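PDB 6A02: YfdX protein, which is of unknown molecular function but has been linked to antibiotic stress and virulence in Salmonella Typhi. Local coordinates for residues Q20-M25 / R80-I85; R26-S31 / A48-L53. All coordinates share one frame; numbering follows the deposited sequence. Where two conformers were deposited one is given.

Interaction 1: residues Q20-M25 / R80-I85; sequences QAWQAM and RINSSI
Ile81 presses its branched side chain against the flank of helix 20-25, and each branch finds its own partner. CG2 meets Ala21 CB at 3.6 Å, while CD1, at the end of the other branch, lies 3.8 Å from Met25 CG. With CG1 set between the backbone N and the carbonyl carbon (chi1 72°), CG2 can lie against Ala21 while the longer branch runs on to Met25, whose bent chain it crosses at about a right angle. This is the close-packed, buried part, and Met25 also touches Ile169. The strand runs nearly perpendicular to the helix, and its backbone is distorted here: two residues, Ile81 and Asn82, bond to the backbone of Glu132 opposite, on strand 125-135, a classic beta bulge. At the bulge, on the partly exposed side, the side chains meet more sparsely: Trp22 CD1 lies 3.9 Å from Asn82 CB, although it comes within 3.3 Å of Ile81 O, obliquely and without a hydrogen bond. The indole and the Asn82 side chain point the same way, side by side, their planes 42° apart. Both serve the subunit interface: Arg26 of the second subunit donates from NH1 to Asn82 OD1 and makes a cation-pi contact with Trp22.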
loop_
_atom_site.group_PDB
_atom_site.type_symbol
_atom_site.label_atom_id
_atom_site.label_comp_id
_atom_site.label_asym_id
_atom_site.label_seq_id
_atom_site.Cartn_x
_atom_site.Cartn_y
_atom_site.Cartn_z
ATOM N N GLN A 20 -11.207 -3.767 -19.311
ATOM C CA GLN A 20 -10.087 -4.110 -20.180
ATOM C C GLN A 20 -8.790 -3.507 -19.660
ATOM O O GLN A 20 -7.748 -4.174 -19.651
ATOM C CB GLN A 20 -10.335 -3.625 -21.604
ATOM C CG GLN A 20 -11.388 -4.404 -22.374
ATOM C CD GLN A 20 -11.664 -3.764 -23.715
ATOM O OE1 GLN A 20 -12.032 -2.591 -23.787
ATOM N NE2 GLN A 20 -11.467 -4.525 -24.791
ATOM N N ALA A 21 -8.830 -2.242 -19.243
ATOM C CA ALA A 21 -7.616 -1.608 -18.739
ATOM C C ALA A 21 -7.198 -2.193 -17.401
ATOM O O ALA A 21 -5.999 -2.273 -17.108
ATOM C CB ALA A 21 -7.807 -0.099 -18.626
ATOM N N TRP A 22 -8.160 -2.590 -16.567
ATOM C CA TRP A 22 -7.793 -3.295 -15.347
ATOM C C TRP A 22 -7.027 -4.572 -15.670
ATOM O O TRP A 22 -5.972 -4.840 -15.083
ATOM C CB TRP A 22 -9.033 -3.587 -14.492
ATOM C CG TRP A 22 -8.641 -4.036 -13.130
ATOM C CD1 TRP A 22 -8.381 -3.248 -12.048
ATOM C CD2 TRP A 22 -8.417 -5.378 -12.715
ATOM N NE1 TRP A 22 -8.019 -4.023 -10.972
ATOM C CE2 TRP A 22 -8.043 -5.338 -11.359
ATOM C CE3 TRP A 22 -8.516 -6.614 -13.355
ATOM C CZ2 TRP A 22 -7.752 -6.484 -10.634
ATOM C CZ3 TRP A 22 -8.232 -7.752 -12.633
ATOM C CH2 TRP A 22 -7.858 -7.677 -11.286
ATOM N N GLN A 23 -7.539 -5.368 -16.614
ATOM C CA GLN A 23 -6.857 -6.604 -16.976
ATOM C C GLN A 23 -5.508 -6.321 -17.619
ATOM O O GLN A 23 -4.557 -7.086 -17.424
ATOM C CB GLN A 23 -7.747 -7.430 -17.906
ATOM C CG GLN A 23 -7.165 -8.798 -18.258
ATOM C CD GLN A 23 -7.016 -9.676 -17.038
ATOM O OE1 GLN A 23 -7.923 -9.753 -16.210
ATOM N NE2 GLN A 23 -5.852 -10.312 -16.894
ATOM N N ALA A 24 -5.405 -5.223 -18.367
ATOM C CA ALA A 24 -4.126 -4.847 -18.956
ATOM C C ALA A 24 -3.086 -4.588 -17.874
ATOM O O ALA A 24 -1.932 -5.019 -17.996
ATOM C CB ALA A 24 -4.298 -3.613 -19.844
ATOM N N MET A 25 -3.480 -3.907 -16.796
ATOM C CA MET A 25 -2.525 -3.648 -15.722
ATOM C C MET A 25 -2.117 -4.941 -15.032
ATOM O O MET A 25 -0.952 -5.104 -14.648
ATOM C CB MET A 25 -3.117 -2.661 -14.715
ATOM C CG MET A 25 -3.404 -1.274 -15.288
ATOM S SD MET A 25 -2.042 -0.586 -16.256
ATOM C CE MET A 25 -0.768 -0.492 -15.005
ATOM N N ARG A 80 -10.631 5.474 -15.459
ATOM C CA ARG A 80 -10.999 4.664 -14.301
ATOM C C ARG A 80 -10.822 3.182 -14.604
ATOM O O ARG A 80 -11.332 2.684 -15.616
ATOM C CB ARG A 80 -12.470 4.907 -13.946
ATOM C CG ARG A 80 -12.765 6.304 -13.419
ATOM C CD ARG A 80 -14.260 6.516 -13.177
ATOM N NE ARG A 80 -14.968 6.505 -14.448
ATOM C CZ ARG A 80 -15.192 7.587 -15.190
ATOM N NH1 ARG A 80 -14.801 8.791 -14.773
ATOM N NH2 ARG A 80 -15.822 7.462 -16.356
ATOM N N ILE A 81 -10.127 2.466 -13.717
ATOM C CA ILE A 81 -9.946 1.027 -13.869
ATOM C C ILE A 81 -10.491 0.209 -12.707
ATOM O O ILE A 81 -10.614 -1.016 -12.847
ATOM C CB ILE A 81 -8.483 0.628 -14.182
ATOM C CG1 ILE A 81 -7.586 0.794 -12.953
ATOM C CG2 ILE A 81 -7.959 1.423 -15.358
ATOM C CD1 ILE A 81 -6.191 0.208 -13.136
ATOM N N ASN A 82 -10.820 0.827 -11.577
ATOM C CA ASN A 82 -11.409 0.086 -10.468
ATOM C C ASN A 82 -12.046 1.078 -9.513
ATOM O O ASN A 82 -11.644 2.241 -9.447
ATOM C CB ASN A 82 -10.364 -0.766 -9.735
ATOM C CG ASN A 82 -10.992 -1.737 -8.762
ATOM O OD1 ASN A 82 -11.719 -2.629 -9.164
ATOM N ND2 ASN A 82 -10.729 -1.553 -7.470
ATOM N N SER A 83 -13.031 0.602 -8.755
ATOM C CA SER A 83 -13.567 1.357 -7.632
ATOM C C SER A 83 -13.662 0.456 -6.413
ATOM O O SER A 83 -14.047 -0.716 -6.516
ATOM C CB SER A 83 -14.965 1.897 -7.911
ATOM O OG SER A 83 -15.165 3.074 -7.152
ATOM N N SER A 84 -13.340 1.017 -5.250
ATOM C CA SER A 84 -13.535 0.322 -3.985
ATOM C C SER A 84 -14.084 1.295 -2.952
ATOM O O SER A 84 -14.172 2.504 -3.183
ATOM C CB SER A 84 -12.237 -0.307 -3.474
ATOM O OG SER A 84 -11.322 0.700 -3.074
ATOM N N ILE A 85 -14.446 0.754 -1.788
ATOM C CA ILE A 85 -15.069 1.525 -0.720
ATOM C C ILE A 85 -14.175 1.513 0.513
ATOM O O ILE A 85 -13.613 0.472 0.871
ATOM C CB ILE A 85 -16.450 0.930 -0.373
ATOM C CG1 ILE A 85 -17.379 1.008 -1.587
ATOM C CG2 ILE A 85 -17.077 1.635 0.830
ATOM C CD1 ILE A 85 -17.726 2.414 -1.980
#

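Interaction 2: residues R26-S31 / A48-L53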
loop_
_atom_site.group_PDB
_atom_site.type_symbol
_atom_site.label_atom_id
_atom_site.label_comp_id
_atom_site.label_asym_id
_atom_site.label_seq_id
_atom_site.Cartn_x
_atom_site.Cartn_y
_atom_site.Cartn_z
ATOM N N ARG A 26 -3.063 -5.868 -14.864
ATOM C CA ARG A 26 -2.732 -7.181 -14.322
ATOM C C ARG A 26 -1.734 -7.893 -15.231
ATOM O O ARG A 26 -0.729 -8.451 -14.762
ATOM C CB ARG A 26 -4.037 -7.963 -14.152
ATOM C CG ARG A 26 -3.914 -9.454 -14.008
ATOM C CD ARG A 26 -3.121 -9.870 -12.803
ATOM N NE ARG A 26 -3.310 -11.301 -12.558
ATOM C CZ ARG A 26 -2.577 -12.016 -11.712
ATOM N NH1 ARG A 26 -1.599 -11.438 -11.041
ATOM N NH2 ARG A 26 -2.823 -13.311 -11.550
ATOM N N ASP A 27 -1.961 -7.831 -16.548
ATOM C CA ASP A 27 -1.048 -8.467 -17.495
ATOM C C ASP A 27 0.341 -7.830 -17.456
ATOM O O ASP A 27 1.353 -8.529 -17.603
ATOM C CB ASP A 27 -1.618 -8.381 -18.913
ATOM C CG ASP A 27 -2.835 -9.262 -19.123
ATOM O OD1 ASP A 27 -3.148 -10.093 -18.238
ATOM O OD2 ASP A 27 -3.462 -9.111 -20.197
ATOM N N ILE A 28 0.404 -6.506 -17.276
ATOM C CA ILE A 28 1.679 -5.793 -17.196
ATOM C C ILE A 28 2.507 -6.292 -16.014
ATOM O O ILE A 28 3.718 -6.525 -16.135
ATOM C CB ILE A 28 1.416 -4.273 -17.130
ATOM C CG1 ILE A 28 1.024 -3.740 -18.505
ATOM C CG2 ILE A 28 2.618 -3.510 -16.595
ATOM C CD1 ILE A 28 0.471 -2.336 -18.442
ATOM N N GLY A 29 1.874 -6.458 -14.850
ATOM C CA GLY A 29 2.592 -6.980 -13.698
ATOM C C GLY A 29 3.085 -8.400 -13.901
ATOM O O GLY A 29 4.223 -8.729 -13.544
ATOM N N MET A 30 2.241 -9.261 -14.471
ATOM C CA MET A 30 2.654 -10.639 -14.722
ATOM C C MET A 30 3.780 -10.681 -15.744
ATOM O O MET A 30 4.732 -11.462 -15.608
ATOM C CB MET A 30 1.461 -11.471 -15.197
ATOM C CG MET A 30 0.366 -11.663 -14.143
ATOM S SD MET A 30 -0.909 -12.842 -14.642
ATOM C CE MET A 30 0.202 -14.103 -15.271
ATOM N N SER A 31 3.699 -9.823 -16.762
ATOM C CA SER A 31 4.755 -9.756 -17.763
ATOM C C SER A 31 6.088 -9.427 -17.115
ATOM O O SER A 31 7.104 -10.081 -17.383
ATOM C CB SER A 31 4.392 -8.710 -18.817
ATOM O OG SER A 31 5.426 -8.549 -19.778
ATOM N N ALA A 48 1.834 -8.264 -24.934
ATOM C CA ALA A 48 1.049 -8.145 -26.159
ATOM C C ALA A 48 -0.440 -8.154 -25.860
ATOM O O ALA A 48 -1.208 -7.409 -26.480
ATOM C CB ALA A 48 1.413 -9.263 -27.136
ATOM N N GLN A 49 -0.872 -8.979 -24.908
ATOM C CA GLN A 49 -2.280 -8.947 -24.527
ATOM C C GLN A 49 -2.649 -7.599 -23.922
ATOM O O GLN A 49 -3.707 -7.039 -24.231
ATOM C CB GLN A 49 -2.626 -10.076 -23.556
ATOM C CG GLN A 49 -2.477 -11.499 -24.098
ATOM C CD GLN A 49 -2.619 -12.559 -23.012
ATOM O OE1 GLN A 49 -2.714 -12.245 -21.827
ATOM N NE2 GLN A 49 -2.638 -13.821 -23.417
ATOM N N ALA A 50 -1.785 -7.059 -23.057
ATOM C CA ALA A 50 -2.052 -5.743 -22.488
ATOM C C ALA A 50 -2.149 -4.684 -23.577
ATOM O O ALA A 50 -3.015 -3.799 -23.520
ATOM C CB ALA A 50 -0.961 -5.388 -21.477
ATOM N N GLU A 51 -1.260 -4.750 -24.572
ATOM C CA GLU A 51 -1.306 -3.796 -25.673
ATOM C C GLU A 51 -2.629 -3.887 -26.423
ATOM O O GLU A 51 -3.237 -2.861 -26.743
ATOM C CB GLU A 51 -0.126 -4.032 -26.616
ATOM C CG GLU A 51 0.026 -2.963 -27.692
ATOM C CD GLU A 51 1.159 -3.252 -28.657
ATOM O OE1 GLU A 51 1.314 -4.425 -29.065
ATOM O OE2 GLU A 51 1.897 -2.302 -29.005
ATOM N N LYS A 52 -3.097 -5.104 -26.697
ATOM C CA LYS A 52 -4.360 -5.249 -27.417
ATOM C C LYS A 52 -5.527 -4.724 -26.591
ATOM O O LYS A 52 -6.436 -4.077 -27.126
ATOM C CB LYS A 52 -4.581 -6.707 -27.831
ATOM C CG LYS A 52 -3.708 -7.131 -28.998
ATOM C CD LYS A 52 -4.051 -8.520 -29.505
ATOM C CE LYS A 52 -3.439 -8.741 -30.875
ATOM N NZ LYS A 52 -1.981 -8.431 -30.870
ATOM N N LEU A 53 -5.512 -4.973 -25.281
ATOM C CA LEU A 53 -6.595 -4.489 -24.429
ATOM C C LEU A 53 -6.643 -2.965 -24.392
ATOM O O LEU A 53 -7.724 -2.370 -24.477
ATOM C CB LEU A 53 -6.459 -5.070 -23.023
ATOM C CG LEU A 53 -6.744 -6.565 -22.836
ATOM C CD1 LEU A 53 -6.119 -7.081 -21.551
ATOM C CD2 LEU A 53 -8.239 -6.837 -22.825
HETATM O O HOH W 1 -3.578 -13.229 -18.953
#
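Asp27 and Ala50 are the residues whose CA atoms come nearest, 5.8 Å apart, across two nearly antiparallel helices, the short axes inclined at 161°. The apolar part of the contact centres on the small side chain of Ala50. Its CB lies 4.0 Å from Asp27 CB and 3.9 Å from Ile28 CG1, so one methyl touches two consecutive residues of the facing helix. Ile28 does not aim its CB at the partner helix; the CG1 branch, anti to the carbonyl carbon (chi1 -76°), brings the end of the side chain nearer.

The carboxylate of Asp27 makes van der Waals contacts through OD2, which is 3.6 Å from Gln49 CB and equally far from Leu53 CD1. Its side chain crosses those of Gln49 and Leu53 at about right angles.

Polar links are indirect. A water donates to both Asp27 OD1 and Gln49 OE1, at 3.2 Å each, joining two oxygens that, with the aspartate ionised, would both be acceptors; Gln49 OE1 also stands 3.6 Å from Asp27 OD2 without a hydrogen bond. The carboxylate and amide planes are turned 56° apart. Asp27 OD1 also accepts from Gln23 NE2 one turn earlier, a bond that probably helps to fix the rotation of the carboxylate.

The pair belongs to a larger helical bundle: Ile28 reaches Val143 of helix 136-151 and Leu162 of helix 155-167, Glu51 packs on Val143 and Leu147, and Leu53 touches Gln20, Gln23 and Ala24 further back along helix 19-36.

Overall arrangement
From the N terminus, the chain enters helix 19-36, whose first turns supply residues 20-25 and whose next turns supply 26-31. It reverses into helix 40-54, and there residues 48-53 close the short loop of interaction 2, an antiparallel helix pair. The longer loop of interaction 1 closes only at strand 77-89, so interaction 2 is nested inside it. Their centres lie 13 Å apart, and they meet directly where Ala24 and Gln20 pack against Ala50 and Leu53. Helix 19-36 thus joins the helical bundle to a strand that is outermost, within this chain, in its antiparallel sheet, and both regions reach the second subunit.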